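Local coordinates for cellulase IBT99 (Metagenomes, PDB 6WBT), which probably hydrolyses 6-phospho-alpha-glucosides as a family 4 glycosyl hydrolase, binding NAD and a manganese ion, at residues Lys3-Thr17 with Asn32-Gln46. Sequence-based numbering, arbitrary orientation.
With NAD (nicotinamide-adenine-dinucleotide), chain G.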
ATOM      1  N   LYS A   3      18.674  38.453 -11.872  1.00 85.43           N
ATOM      2  CA  LYS A   3      18.011  38.565 -13.162  1.00 79.25           C
ATOM      3  C   LYS A   3      16.717  39.356 -13.016  1.00 75.49           C
ATOM      4  O   LYS A   3      15.957  39.152 -12.065  1.00 74.84           O
ATOM      5  CB  LYS A   3      17.708  37.186 -13.754  1.00 76.08           C
ATOM      6  CG  LYS A   3      16.914  37.238 -15.053  1.00 73.20           C
ATOM      7  CD  LYS A   3      16.422  35.864 -15.474  1.00 69.85           C
ATOM      8  CE  LYS A   3      15.526  35.962 -16.698  1.00 66.89           C
ATOM      9  NZ  LYS A   3      15.002  34.633 -17.119  1.00 64.08           N
ATOM     10  N   GLU A   4      16.476  40.257 -13.964  1.00 72.62           N
ATOM     11  CA  GLU A   4      15.232  41.015 -13.984  1.00 69.36           C
ATOM     12  C   GLU A   4      14.080  40.101 -14.387  1.00 64.38           C
ATOM     13  O   GLU A   4      14.188  39.338 -15.352  1.00 64.84           O
ATOM     14  CB  GLU A   4      15.356  42.189 -14.951  1.00 72.27           C
ATOM     15  CG  GLU A   4      16.719  42.859 -14.929  1.00 76.80           C
ATOM     16  CD  GLU A   4      16.883  43.887 -16.030  1.00 80.30           C
ATOM     17  OE1 GLU A   4      16.416  45.032 -15.854  1.00 81.08           O
ATOM     18  OE2 GLU A   4      17.471  43.545 -17.077  1.00 81.97           O
ATOM     19  N   LEU A   5      12.975  40.180 -13.651  1.00 59.94           N
ATOM     20  CA  LEU A   5      11.870  39.243 -13.792  1.00 54.99           C
ATOM     21  C   LEU A   5      10.650  39.919 -14.405  1.00 53.15           C
ATOM     22  O   LEU A   5      10.361  41.085 -14.117  1.00 52.71           O
ATOM     23  CB  LEU A   5      11.492  38.641 -12.436  1.00 51.55           C
ATOM     24  CG  LEU A   5      12.587  37.847 -11.724  1.00 50.46           C
ATOM     25  CD1 LEU A   5      12.136  37.471 -10.327  1.00 48.73           C
ATOM     26  CD2 LEU A   5      12.953  36.608 -12.522  1.00 50.73           C
ATOM     27  N   LYS A   6       9.935  39.172 -15.244  1.00 51.66           N
ATOM     28  CA  LYS A   6       8.674  39.616 -15.829  1.00 50.36           C
ATOM     29  C   LYS A   6       7.537  38.940 -15.070  1.00 49.33           C
ATOM     30  O   LYS A   6       7.295  37.739 -15.240  1.00 45.98           O
ATOM     31  CB  LYS A   6       8.615  39.286 -17.319  1.00 50.13           C
ATOM     32  CG  LYS A   6       7.261  39.549 -17.962  1.00 49.47           C
ATOM     33  CD  LYS A   6       7.256  39.145 -19.428  1.00 50.04           C
ATOM     34  CE  LYS A   6       5.875  39.312 -20.042  1.00 50.29           C
ATOM     35  NZ  LYS A   6       5.862  38.969 -21.492  1.00 52.25           N
ATOM     36  N   ILE A   7       6.844  39.707 -14.233  1.00 49.43           N
ATOM     37  CA  ILE A   7       5.763  39.193 -13.401  1.00 47.60           C
ATOM     38  C   ILE A   7       4.440  39.460 -14.104  1.00 48.04           C
ATOM     39  O   ILE A   7       4.171  40.591 -14.531  1.00 49.28           O
ATOM     40  CB  ILE A   7       5.783  39.832 -12.002  1.00 47.08           C
ATOM     41  CG1 ILE A   7       7.207  39.851 -11.442  1.00 48.65           C
ATOM     42  CG2 ILE A   7       4.854  39.081 -11.063  1.00 44.62           C
ATOM     43  CD1 ILE A   7       7.813  38.477 -11.253  1.00 48.26           C
ATOM     44  N   VAL A   8       3.613  38.424 -14.224  1.00 46.77           N
ATOM     45  CA  VAL A   8       2.324  38.510 -14.897  1.00 46.95           C
ATOM     46  C   VAL A   8       1.236  38.119 -13.907  1.00 48.36           C
ATOM     47  O   VAL A   8       1.332  37.076 -13.251  1.00 47.46           O
ATOM     48  CB  VAL A   8       2.271  37.611 -16.145  1.00 45.97           C
ATOM     49  CG1 VAL A   8       0.922  37.738 -16.836  1.00 43.97           C
ATOM     50  CG2 VAL A   8       3.401  37.962 -17.098  1.00 49.12           C
ATOM     51  N   ILE A   9       0.208  38.955 -13.801  1.00 49.80           N
ATOM     52  CA  ILE A   9      -0.943  38.688 -12.947  1.00 48.61           C
ATOM     53  C   ILE A   9      -2.075  38.236 -13.862  1.00 50.78           C
ATOM     54  O   ILE A   9      -2.760  39.056 -14.480  1.00 53.22           O
ATOM     55  CB  ILE A   9      -1.334  39.913 -12.118  1.00 46.21           C
ATOM     56  CG1 ILE A   9      -0.178  40.330 -11.208  1.00 46.17           C
ATOM     57  CG2 ILE A   9      -2.581  39.624 -11.296  1.00 43.58           C
ATOM     58  CD1 ILE A   9      -0.502  41.498 -10.306  1.00 45.61           C
ATOM     59  N   CYS A  10      -2.270  36.923 -13.957  1.00 50.48           N
ATOM     60  CA  CYS A  10      -3.341  36.355 -14.774  1.00 51.42           C
ATOM     61  C   CYS A  10      -4.673  36.639 -14.094  1.00 52.47           C
ATOM     62  O   CYS A  10      -5.038  35.987 -13.113  1.00 51.89           O
ATOM     63  CB  CYS A  10      -3.126  34.859 -14.971  1.00 50.84           C
ATOM     64  SG  CYS A  10      -4.341  34.069 -16.051  1.00 50.17           S
ATOM     65  N   GLY A  11      -5.406  37.617 -14.617  1.00 54.90           N
ATOM     66  CA  GLY A  11      -6.641  38.050 -13.996  1.00 55.24           C
ATOM     67  C   GLY A  11      -6.492  39.409 -13.346  1.00 56.05           C
ATOM     68  O   GLY A  11      -6.850  39.592 -12.178  1.00 55.57           O
ATOM     69  N   GLY A  12      -5.956  40.371 -14.100  1.00 55.64           N
ATOM     70  CA  GLY A  12      -5.708  41.699 -13.566  1.00 54.86           C
ATOM     71  C   GLY A  12      -6.958  42.460 -13.181  1.00 54.41           C
ATOM     72  O   GLY A  12      -6.867  43.447 -12.443  1.00 54.26           O
ATOM     73  N   GLY A  13      -8.122  42.027 -13.661  1.00 54.43           N
ATOM     74  CA  GLY A  13      -9.369  42.675 -13.309  1.00 54.91           C
ATOM     75  C   GLY A  13      -9.991  42.115 -12.046  1.00 54.49           C
ATOM     76  O   GLY A  13     -11.213  42.159 -11.875  1.00 55.72           O
ATOM     77  N   SER A  14      -9.158  41.581 -11.159  1.00 52.65           N
ATOM     78  CA  SER A  14      -9.616  41.000  -9.908  1.00 51.20           C
ATOM     79  C   SER A  14      -9.673  42.065  -8.823  1.00 51.20           C
ATOM     80  O   SER A  14      -8.957  43.068  -8.875  1.00 52.18           O
ATOM     81  CB  SER A  14      -8.693  39.862  -9.465  1.00 50.10           C
ATOM     82  OG  SER A  14      -8.973  39.474  -8.132  1.00 49.93           O
ATOM     83  N   THR A  15     -10.540  41.838  -7.834  1.00 50.18           N
ATOM     84  CA  THR A  15     -10.633  42.754  -6.704  1.00 48.58           C
ATOM     85  C   THR A  15      -9.413  42.673  -5.795  1.00 48.22           C
ATOM     86  O   THR A  15      -9.186  43.590  -4.998  1.00 48.04           O
ATOM     87  CB  THR A  15     -11.902  42.473  -5.896  1.00 47.15           C
ATOM     88  OG1 THR A  15     -11.860  41.135  -5.385  1.00 46.83           O
ATOM     89  CG2 THR A  15     -13.134  42.637  -6.773  1.00 46.70           C
ATOM     90  N   TYR A  16      -8.627  41.605  -5.897  1.00 49.50           N
ATOM     91  CA  TYR A  16      -7.403  41.460  -5.123  1.00 51.94           C
ATOM     92  C   TYR A  16      -6.170  41.947  -5.870  1.00 51.26           C
ATOM     93  O   TYR A  16      -5.068  41.890  -5.317  1.00 52.19           O
ATOM     94  CB  TYR A  16      -7.204  39.997  -4.713  1.00 55.73           C
ATOM     95  CG  TYR A  16      -8.322  39.435  -3.864  1.00 59.49           C
ATOM     96  CD1 TYR A  16      -9.297  38.618  -4.421  1.00 60.03           C
ATOM     97  CD2 TYR A  16      -8.401  39.720  -2.507  1.00 61.82           C
ATOM     98  CE1 TYR A  16     -10.321  38.101  -3.650  1.00 61.23           C
ATOM     99  CE2 TYR A  16      -9.422  39.207  -1.728  1.00 63.05           C
ATOM    100  CZ  TYR A  16     -10.378  38.399  -2.304  1.00 62.93           C
ATOM    101  OH  TYR A  16     -11.396  37.885  -1.533  1.00 64.09           O
ATOM    102  N   THR A  17      -6.326  42.418  -7.108  1.00 49.89           N
ATOM    103  CA  THR A  17      -5.169  42.862  -7.884  1.00 50.26           C
ATOM    104  C   THR A  17      -4.470  44.069  -7.267  1.00 51.54           C
ATOM    105  O   THR A  17      -3.237  44.026  -7.122  1.00 52.92           O
ATOM    106  CB  THR A  17      -5.589  43.131  -9.335  1.00 51.24           C
ATOM    107  OG1 THR A  17      -6.104  41.928  -9.917  1.00 52.52           O
ATOM    108  CG2 THR A  17      -4.402  43.617 -10.154  1.00 50.33           C
ATOM    109  N   ASN A  32      13.403  41.467  -8.161  1.00 76.67           N
ATOM    110  CA  ASN A  32      13.838  42.420  -9.181  1.00 78.55           C
ATOM    111  C   ASN A  32      12.813  42.410 -10.307  1.00 75.52           C
ATOM    112  O   ASN A  32      12.789  41.496 -11.135  1.00 75.21           O
ATOM    113  CB  ASN A  32      15.232  42.064  -9.685  1.00 82.37           C
ATOM    114  CG  ASN A  32      15.885  43.203 -10.437  1.00 86.92           C
ATOM    115  OD1 ASN A  32      16.017  43.162 -11.661  1.00 88.32           O
ATOM    116  ND2 ASN A  32      16.290  44.236  -9.708  1.00 89.41           N
ATOM    117  N   ILE A  33      11.964  43.431 -10.345  1.00 73.24           N
ATOM    118  CA  ILE A  33      10.835  43.473 -11.269  1.00 71.75           C
ATOM    119  C   ILE A  33      11.266  44.197 -12.539  1.00 74.81           C
ATOM    120  O   ILE A  33      11.453  45.417 -12.539  1.00 76.39           O
ATOM    121  CB  ILE A  33       9.616  44.151 -10.631  1.00 70.61           C
ATOM    122  CG1 ILE A  33       9.208  43.416  -9.352  1.00 68.93           C
ATOM    123  CG2 ILE A  33       8.459  44.196 -11.615  1.00 70.67           C
ATOM    124  CD1 ILE A  33       8.074  44.078  -8.598  1.00 68.33           C
ATOM    125  N   LYS A  34      11.421  43.444 -13.630  1.00 75.30           N
ATOM    126  CA  LYS A  34      11.652  44.063 -14.931  1.00 75.99           C
ATOM    127  C   LYS A  34      10.393  44.762 -15.428  1.00 73.17           C
ATOM    128  O   LYS A  34      10.415  45.957 -15.746  1.00 72.08           O
ATOM    129  CB  LYS A  34      12.114  43.013 -15.941  1.00 78.43           C
ATOM    130  CG  LYS A  34      11.963  43.435 -17.393  1.00 80.90           C
ATOM    131  CD  LYS A  34      11.916  42.219 -18.304  1.00 82.15           C
ATOM    132  CE  LYS A  34      11.510  42.592 -19.720  1.00 83.91           C
ATOM    133  NZ  LYS A  34      11.248  41.380 -20.547  1.00 83.24           N
ATOM    134  N   GLU A  35       9.282  44.029 -15.500  1.00 73.34           N
ATOM    135  CA  GLU A  35       8.000  44.584 -15.906  1.00 73.66           C
ATOM    136  C   GLU A  35       6.892  43.930 -15.095  1.00 69.46           C
ATOM    137  O   GLU A  35       7.029  42.794 -14.632  1.00 68.48           O
ATOM    138  CB  GLU A  35       7.730  44.379 -17.403  1.00 77.41           C
ATOM    139  CG  GLU A  35       8.564  45.252 -18.323  1.00 82.22           C
ATOM    140  CD  GLU A  35       8.268  44.990 -19.785  1.00 85.79           C
ATOM    141  OE1 GLU A  35       7.794  45.917 -20.475  1.00 87.80           O
ATOM    142  OE2 GLU A  35       8.503  43.853 -20.242  1.00 86.68           O
ATOM    143  N   LEU A  36       5.792  44.658 -14.933  1.00 65.27           N
ATOM    144  CA  LEU A  36       4.588  44.151 -14.286  1.00 60.79           C
ATOM    145  C   LEU A  36       3.485  44.075 -15.333  1.00 57.79           C
ATOM    146  O   LEU A  36       3.127  45.093 -15.934  1.00 58.24           O
ATOM    147  CB  LEU A  36       4.168  45.044 -13.120  1.00 60.80           C
ATOM    148  CG  LEU A  36       3.070  44.490 -12.207  1.00 59.68           C
ATOM    149  CD1 LEU A  36       3.587  43.305 -11.404  1.00 59.47           C
ATOM    150  CD2 LEU A  36       2.528  45.574 -11.286  1.00 60.31           C
ATOM    151  N   TRP A  37       2.953  42.876 -15.551  1.00 54.44           N
ATOM    152  CA  TRP A  37       1.966  42.634 -16.594  1.00 52.45           C
ATOM    153  C   TRP A  37       0.627  42.262 -15.976  1.00 49.58           C
ATOM    154  O   TRP A  37       0.566  41.431 -15.063  1.00 47.08           O
ATOM    155  CB  TRP A  37       2.437  41.529 -17.544  1.00 52.92           C
ATOM    156  CG  TRP A  37       3.467  41.992 -18.527  1.00 54.25           C
ATOM    157  CD1 TRP A  37       4.807  42.122 -18.310  1.00 54.04           C
ATOM    158  CD2 TRP A  37       3.240  42.388 -19.886  1.00 55.04           C
ATOM    159  NE1 TRP A  37       5.429  42.575 -19.448  1.00 54.96           N
ATOM    160  CE2 TRP A  37       4.489  42.746 -20.430  1.00 55.93           C
ATOM    161  CE3 TRP A  37       2.102  42.476 -20.693  1.00 55.25           C
ATOM    162  CZ2 TRP A  37       4.632  43.183 -21.746  1.00 57.56           C
ATOM    163  CZ3 TRP A  37       2.247  42.910 -21.999  1.00 56.35           C
ATOM    164  CH2 TRP A  37       3.502  43.258 -22.512  1.00 57.27           C
ATOM    165  N   LEU A  38      -0.440  42.876 -16.477  1.00 50.16           N
ATOM    166  CA  LEU A  38      -1.805  42.560 -16.075  1.00 49.71           C
ATOM    167  C   LEU A  38      -2.510  41.945 -17.275  1.00 52.43           C
ATOM    168  O   LEU A  38      -2.762  42.630 -18.271  1.00 55.00           O
ATOM    169  CB  LEU A  38      -2.537  43.808 -15.587  1.00 47.46           C
ATOM    170  CG  LEU A  38      -1.960  44.516 -14.359  1.00 47.20           C
ATOM    171  CD1 LEU A  38      -2.820  45.714 -13.993  1.00 47.17           C
ATOM    172  CD2 LEU A  38      -1.834  43.561 -13.179  1.00 46.13           C
ATOM    173  N   TYR A  39      -2.821  40.656 -17.186  1.00 50.97           N
ATOM    174  CA  TYR A  39      -3.499  39.935 -18.252  1.00 50.08           C
ATOM    175  C   TYR A  39      -4.898  39.541 -17.801  1.00 49.48           C
ATOM    176  O   TYR A  39      -5.103  39.151 -16.648  1.00 48.21           O
ATOM    177  CB  TYR A  39      -2.718  38.686 -18.663  1.00 48.96           C
ATOM    178  CG  TYR A  39      -3.511  37.731 -19.526  1.00 50.01           C
ATOM    179  CD1 TYR A  39      -3.730  37.998 -20.870  1.00 52.11           C
ATOM    180  CD2 TYR A  39      -4.042  36.561 -18.995  1.00 49.41           C
ATOM    181  CE1 TYR A  39      -4.458  37.128 -21.664  1.00 53.36           C
ATOM    182  CE2 TYR A  39      -4.771  35.686 -19.779  1.00 50.51           C
ATOM    183  CZ  TYR A  39      -4.975  35.974 -21.111  1.00 52.52           C
ATOM    184  OH  TYR A  39      -5.699  35.102 -21.891  1.00 53.19           O
ATOM    185  N   ASP A  40      -5.851  39.637 -18.722  1.00 50.03           N
ATOM    186  CA  ASP A  40      -7.235  39.292 -18.435  1.00 49.75           C
ATOM    187  C   ASP A  40      -7.961  39.085 -19.754  1.00 51.67           C
ATOM    188  O   ASP A  40      -7.507  39.529 -20.811  1.00 55.53           O
ATOM    189  CB  ASP A  40      -7.919  40.380 -17.601  1.00 50.26           C
ATOM    190  CG  ASP A  40      -9.110  39.862 -16.836  1.00 50.38           C
ATOM    191  OD1 ASP A  40      -9.960  39.168 -17.437  1.00 50.08           O
ATOM    192  OD2 ASP A  40      -9.186  40.142 -15.621  1.00 50.99           O
ATOM    193  N   ILE A  41      -9.098  38.390 -19.677  1.00 49.53           N
ATOM    194  CA  ILE A  41      -9.948  38.203 -20.848  1.00 50.03           C
ATOM    195  C   ILE A  41     -11.012  39.287 -20.967  1.00 51.44           C
ATOM    196  O   ILE A  41     -11.596  39.450 -22.047  1.00 52.92           O
ATOM    197  CB  ILE A  41     -10.625  36.819 -20.834  1.00 49.58           C
ATOM    198  CG1 ILE A  41     -11.577  36.704 -19.645  1.00 50.32           C
ATOM    199  CG2 ILE A  41      -9.579  35.715 -20.798  1.00 48.62           C
ATOM    200  CD1 ILE A  41     -12.386  35.432 -19.640  1.00 50.73           C
ATOM    201  N   ASP A  42     -11.280  40.030 -19.897  1.00 51.51           N
ATOM    202  CA  ASP A  42     -12.235  41.135 -19.920  1.00 53.79           C
ATOM    203  C   ASP A  42     -11.441  42.432 -20.017  1.00 55.62           C
ATOM    204  O   ASP A  42     -10.770  42.833 -19.060  1.00 54.38           O
ATOM    205  CB  ASP A  42     -13.123  41.111 -18.674  1.00 54.59           C
ATOM    206  CG  ASP A  42     -14.322  42.053 -18.779  1.00 57.09           C
ATOM    207  OD1 ASP A  42     -14.422  42.809 -19.770  1.00 58.94           O
ATOM    208  OD2 ASP A  42     -15.176  42.035 -17.868  1.00 56.47           O
ATOM    209  N   GLU A  43     -11.522  43.092 -21.172  1.00 58.42           N
ATOM    210  CA  GLU A  43     -10.688  44.266 -21.410  1.00 59.53           C
ATOM    211  C   GLU A  43     -11.155  45.456 -20.580  1.00 58.44           C
ATOM    212  O   GLU A  43     -10.344  46.134 -19.939  1.00 56.93           O
ATOM    213  CB  GLU A  43     -10.683  44.614 -22.899  1.00 62.84           C
ATOM    214  CG  GLU A  43      -9.659  45.671 -23.298  1.00 65.76           C
ATOM    215  CD  GLU A  43      -9.577  45.856 -24.802  1.00 69.78           C
ATOM    216  OE1 GLU A  43     -10.467  45.342 -25.513  1.00 71.35           O
ATOM    217  OE2 GLU A  43      -8.624  46.509 -25.275  1.00 71.39           O
ATOM    218  N   GLU A  44     -12.463  45.722 -20.573  1.00 60.62           N
ATOM    219  CA  GLU A  44     -12.973  46.912 -19.895  1.00 61.66           C
ATOM    220  C   GLU A  44     -12.836  46.797 -18.381  1.00 59.09           C
ATOM    221  O   GLU A  44     -12.527  47.785 -17.704  1.00 60.12           O
ATOM    222  CB  GLU A  44     -14.428  47.156 -20.288  1.00 64.41           C
ATOM    223  CG  GLU A  44     -14.647  47.322 -21.783  1.00 68.47           C
ATOM    224  CD  GLU A  44     -13.605  48.215 -22.430  1.00 72.48           C
ATOM    225  OE1 GLU A  44     -12.795  47.701 -23.230  1.00 73.69           O
ATOM    226  OE2 GLU A  44     -13.590  49.428 -22.133  1.00 74.35           O
ATOM    227  N   ARG A  45     -13.067  45.603 -17.829  1.00 53.92           N
ATOM    228  CA  ARG A  45     -12.937  45.425 -16.386  1.00 51.39           C
ATOM    229  C   ARG A  45     -11.489  45.573 -15.940  1.00 50.67           C
ATOM    230  O   ARG A  45     -11.215  46.143 -14.878  1.00 50.59           O
ATOM    231  CB  ARG A  45     -13.488  44.062 -15.968  1.00 50.91           C
ATOM    232  CG  ARG A  45     -13.381  43.783 -14.475  1.00 50.35           C
ATOM    233  CD  ARG A  45     -13.824  42.368 -14.136  1.00 50.25           C
ATOM    234  NE  ARG A  45     -13.689  42.084 -12.710  1.00 48.95           N
ATOM    235  CZ  ARG A  45     -14.668  42.233 -11.823  1.00 47.12           C
ATOM    236  NH1 ARG A  45     -15.861  42.660 -12.212  1.00 46.96           N
ATOM    237  NH2 ARG A  45     -14.454  41.950 -10.544  1.00 45.82           N
ATOM    238  N   GLN A  46     -10.547  45.068 -16.739  1.00 50.03           N
ATOM    239  CA  GLN A  46      -9.139  45.161 -16.368  1.00 47.93           C
ATOM    240  C   GLN A  46      -8.628  46.592 -16.470  1.00 48.17           C
ATOM    241  O   GLN A  46      -7.794  47.017 -15.661  1.00 48.03           O
ATOM    242  CB  GLN A  46      -8.303  44.230 -17.247  1.00 47.38           C
ATOM    243  CG  GLN A  46      -6.807  44.363 -17.032  1.00 46.42           C
ATOM    244  CD  GLN A  46      -6.020  43.289 -17.744  1.00 46.04           C
ATOM    245  OE1 GLN A  46      -5.428  42.419 -17.110  1.00 43.67           O
ATOM    246  NE2 GLN A  46      -6.010  43.341 -19.072  1.00 47.77           N
TER
HETATM  247  PA  NAD G 503     -13.240  38.891  -9.664  1.00 60.71           P
HETATM  248  O1A NAD G 503     -14.441  38.266 -10.291  1.00 60.66           O
HETATM  249  O2A NAD G 503     -13.404  40.220  -9.005  1.00 60.79           O
HETATM  250  O5B NAD G 503     -12.069  38.977 -10.760  1.00 59.49           O
HETATM  251  C5B NAD G 503     -11.646  37.769 -11.450  1.00 58.93           C
HETATM  252  C4B NAD G 503     -10.961  38.147 -12.741  1.00 58.74           C
HETATM  253  O4B NAD G 503     -10.587  36.945 -13.468  1.00 58.72           O
HETATM  254  C3B NAD G 503     -11.793  38.983 -13.728  1.00 58.92           C
HETATM  255  O3B NAD G 503     -11.028  40.095 -14.174  1.00 58.79           O
HETATM  256  C2B NAD G 503     -12.040  38.007 -14.883  1.00 59.17           C
HETATM  257  O2B NAD G 503     -12.297  38.632 -16.122  1.00 58.27           O
HETATM  258  C1B NAD G 503     -10.744  37.212 -14.841  1.00 59.38           C
HETATM  259  N9A NAD G 503     -10.788  35.953 -15.576  1.00 60.57           N
HETATM  260  C8A NAD G 503     -11.858  35.103 -15.686  1.00 61.63           C
HETATM  261  N7A NAD G 503     -11.613  34.046 -16.420  1.00 62.42           N
HETATM  262  C5A NAD G 503     -10.300  34.212 -16.833  1.00 61.78           C
HETATM  263  C6A NAD G 503      -9.457  33.427 -17.642  1.00 61.66           C
HETATM  264  N6A NAD G 503      -9.829  32.279 -18.201  1.00 62.06           N
HETATM  265  N1A NAD G 503      -8.200  33.881 -17.861  1.00 61.36           N
HETATM  266  C2A NAD G 503      -7.833  35.039 -17.298  1.00 61.28           C
HETATM  267  N3A NAD G 503      -8.537  35.858 -16.521  1.00 61.17           N
HETATM  268  C4A NAD G 503      -9.779  35.386 -16.322  1.00 61.40           C
HETATM  269  O3  NAD G 503     -12.619  37.867  -8.598  1.00 63.16           O
HETATM  270  PN  NAD G 503     -12.049  38.066  -7.112  1.00 64.77           P
HETATM  271  O1N NAD G 503     -11.030  39.156  -7.125  1.00 65.78           O
HETATM  272  O2N NAD G 503     -13.197  38.175  -6.164  1.00 64.49           O
HETATM  273  O5D NAD G 503     -11.317  36.657  -6.897  1.00 65.09           O
HETATM  274  C5D NAD G 503     -10.338  36.248  -7.885  1.00 64.02           C
HETATM  275  C4D NAD G 503      -9.969  34.805  -7.650  1.00 63.82           C
HETATM  276  O4D NAD G 503      -9.188  34.708  -6.437  1.00 64.07           O
HETATM  277  C3D NAD G 503     -11.146  33.840  -7.445  1.00 64.18           C
HETATM  278  O3D NAD G 503     -10.931  32.655  -8.199  1.00 65.01           O
HETATM  279  C2D NAD G 503     -11.050  33.568  -5.940  1.00 63.47           C
HETATM  280  O2D NAD G 503     -11.719  32.396  -5.505  1.00 62.16           O
HETATM  281  C1D NAD G 503      -9.537  33.505  -5.773  1.00 65.22           C
HETATM  282  N1N NAD G 503      -9.117  33.603  -4.346  1.00 67.80           N
HETATM  283  C2N NAD G 503      -8.653  32.491  -3.696  1.00 69.46           C
HETATM  284  C3N NAD G 503      -8.282  32.555  -2.362  1.00 71.34           C
HETATM  285  C7N NAD G 503      -7.727  31.308  -1.722  1.00 73.81           C
HETATM  286  O7N NAD G 503      -7.975  31.072  -0.543  1.00 75.16           O
HETATM  287  N7N NAD G 503      -6.953  30.527  -2.464  1.00 74.43           N
HETATM  288  C4N NAD G 503      -8.419  33.760  -1.680  1.00 70.34           C
HETATM  289  C5N NAD G 503      -8.853  34.880  -2.355  1.00 69.07           C
HETATM  290  C6N NAD G 503      -9.193  34.782  -3.687  1.00 67.87           C
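I7 N donates to E35 O and I7 O accepts from W37 N (2.8 Å); I9 repeats this with W37 and Y39, parallel pairing with axes 20° apart. A beta bulge shifts the register between L5 and K6. At the strand ends, Y39 O takes two amides, G11 N nearly in line with its carbonyl and G12 N from above the carbonyl plane.

With CG anti to the backbone N (chi1 172°), the extended K6 chain lays CE over the five-membered ring of W37, 3.5 Å from the centroid, a CH-pi contact; NZ adds a cation-pi contact and bonds to T77 O.

Strands 5-10 and 33-39, joined by helix 17-25, form the first beta-alpha-beta unit of the Rossmann domain, whose glycine turn and D40 hold NAD. D40 OD2 accepts from G13 N (2.9 Å) through its anti lone pair, and OD1 from ribose O2B (2.7 Å).

R45 NE donates to G13 O (2.6 Å) in the carbonyl plane; NH2 bonds weakly to NAD O2A and forms a salt bridge with E295. A leucine here would probably leave G13 O without this donor and E295 without its mate. T15 N and OG1 both bond to NAD O1N, OG1 also to R294.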